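Local structure of PnpC (Pseudomonas putida, 3N9T) at residues 71-74 against 75-78. The protein probably catalyses the iron(III)-dependent intradiol ring cleavage of hydroxyquinol and binds phospholipid in a pocket lined by helices. Numbering follows the deposited sequence.
Sequences VRQE and FILL
Gln73 and Leu77 join at the first turn of helix 74-81, where the loop after helix 50-65 runs into the helix. Both segments belong to the helical N-terminal region of this intradiol dioxygenase. Gln73 holds the N-cap position. Its backbone O accepts a nearly straight hydrogen bond from Leu77 N, 3.1 Å long with an N-H...O angle of 166°. One residue on, Leu78 N donates to Glu74 O at 2.8 Å. These two i to i+4 bonds are those of an alpha-helix at its start. The Gln73 chain is bent at chi2. Its aliphatic part lies across Ile76 at about a right angle, with Gln73 CG 3.8 Å from Ile76 CD1. Ile57 of the second subunit packs on both residues, so this face belongs to the subunit interface.

On another side of the turn, Glu74 meets Leu77. With chi1 at -167°, Glu74 CG lies beside its own carbonyl carbon, and a bend at chi2 brings Glu74 OE1 to 3.6 Å from Leu77 CD2. Arg72 grips this carboxylate side-on, in a salt bridge. Both NE and NH2 donate to the single atom OE1, which lies close to the guanidinium plane. NE meets that oxygen nearly along its C-O bond. The other oxygen, OE2, accepts from Val202 N of helix 201-209, so both ends of the buried carboxylate are held. Arg72 NH2 also forms a salt bridge with Asp199, which ties the loop to the chain just before helix 201-209.

Phe75 packs on Leu60 and Thr63 of helix 50-65. Leu78 reaches Phe59 there, and both Phe75 and Leu78 line the phospholipid pocket. Further along the helix, Leu77 O is hydrogen-bonded to Thr81 OG1.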
loop_
_atom_site.group_PDB
_atom_site.type_symbol
_atom_site.label_atom_id
_atom_site.label_comp_id
_atom_site.label_asym_id
_atom_site.label_seq_id
_atom_site.Cartn_x
_atom_site.Cartn_y
_atom_site.Cartn_z
ATOM N N VAL A 71 -13.733 -6.556 13.862
ATOM C CA VAL A 71 -12.788 -6.854 14.924
ATOM C C VAL A 71 -11.355 -6.965 14.384
ATOM O O VAL A 71 -10.420 -7.151 15.153
ATOM C CB VAL A 71 -13.162 -8.216 15.582
ATOM C CG1 VAL A 71 -14.479 -8.093 16.406
ATOM C CG2 VAL A 71 -13.260 -9.364 14.499
ATOM N N ARG A 72 -11.198 -6.864 13.064
ATOM C CA ARG A 72 -9.900 -7.131 12.443
ATOM C C ARG A 72 -9.555 -6.057 11.403
ATOM O O ARG A 72 -10.261 -5.884 10.383
ATOM C CB ARG A 72 -9.882 -8.548 11.817
ATOM C CG ARG A 72 -8.518 -8.961 11.238
ATOM C CD ARG A 72 -7.483 -9.131 12.323
ATOM N NE ARG A 72 -6.313 -9.738 11.700
ATOM C CZ ARG A 72 -6.097 -11.045 11.638
ATOM N NH1 ARG A 72 -6.968 -11.890 12.228
ATOM N NH2 ARG A 72 -5.012 -11.505 11.032
ATOM N N GLN A 73 -8.448 -5.367 11.647
ATOM C CA GLN A 73 -8.007 -4.391 10.678
ATOM C C GLN A 73 -6.585 -4.802 10.279
ATOM O O GLN A 73 -5.616 -4.451 10.956
ATOM C CB GLN A 73 -8.059 -2.998 11.316
ATOM C CG GLN A 73 -8.785 -1.935 10.491
ATOM C CD GLN A 73 -8.238 -1.831 9.084
ATOM O OE1 GLN A 73 -8.952 -1.389 8.148
ATOM N NE2 GLN A 73 -6.978 -2.256 8.902
ATOM N N GLU A 74 -6.466 -5.535 9.178
ATOM C CA GLU A 74 -5.171 -6.099 8.784
ATOM C C GLU A 74 -4.265 -4.974 8.258
ATOM O O GLU A 74 -3.033 -5.072 8.345
ATOM C CB GLU A 74 -5.329 -7.193 7.708
ATOM C CG GLU A 74 -4.016 -8.055 7.487
ATOM C CD GLU A 74 -3.717 -9.078 8.599
ATOM O OE1 GLU A 74 -4.383 -8.998 9.644
ATOM O OE2 GLU A 74 -2.830 -9.956 8.446
ATOM N N PHE A 75 -4.856 -3.941 7.643
ATOM C CA PHE A 75 -3.995 -2.805 7.191
ATOM C C PHE A 75 -3.321 -2.093 8.372
ATOM O O PHE A 75 -2.163 -1.675 8.263
ATOM C CB PHE A 75 -4.665 -1.781 6.229
ATOM C CG PHE A 75 -4.381 -2.109 4.771
ATOM C CD1 PHE A 75 -5.389 -2.607 3.962
ATOM C CD2 PHE A 75 -3.050 -2.018 4.238
ATOM C CE1 PHE A 75 -5.126 -3.048 2.645
ATOM C CE2 PHE A 75 -2.787 -2.404 2.915
ATOM C CZ PHE A 75 -3.810 -2.929 2.104
ATOM N N ILE A 76 -4.066 -1.896 9.471
ATOM C CA ILE A 76 -3.483 -1.304 10.676
ATOM C C ILE A 76 -2.395 -2.237 11.205
ATOM O O ILE A 76 -1.294 -1.804 11.539
ATOM C CB ILE A 76 -4.548 -1.038 11.733
ATOM C CG1 ILE A 76 -5.519 0.039 11.210
ATOM C CG2 ILE A 76 -3.890 -0.630 13.105
ATOM C CD1 ILE A 76 -6.546 0.572 12.266
ATOM N N LEU A 77 -2.694 -3.528 11.261
ATOM C CA LEU A 77 -1.680 -4.480 11.700
ATOM C C LEU A 77 -0.449 -4.436 10.818
ATOM O O LEU A 77 0.658 -4.566 11.319
ATOM C CB LEU A 77 -2.286 -5.909 11.732
ATOM C CG LEU A 77 -1.445 -6.926 12.461
ATOM C CD1 LEU A 77 -1.207 -6.483 13.920
ATOM C CD2 LEU A 77 -2.362 -8.185 12.504
ATOM N N LEU A 78 -0.623 -4.271 9.497
ATOM C CA LEU A 78 0.545 -4.114 8.588
ATOM C C LEU A 78 1.313 -2.840 8.878
ATOM O O LEU A 78 2.570 -2.874 8.971
ATOM C CB LEU A 78 0.064 -4.123 7.104
ATOM C CG LEU A 78 1.105 -4.066 5.989
ATOM C CD1 LEU A 78 2.113 -5.268 6.093
ATOM C CD2 LEU A 78 0.395 -4.027 4.614
#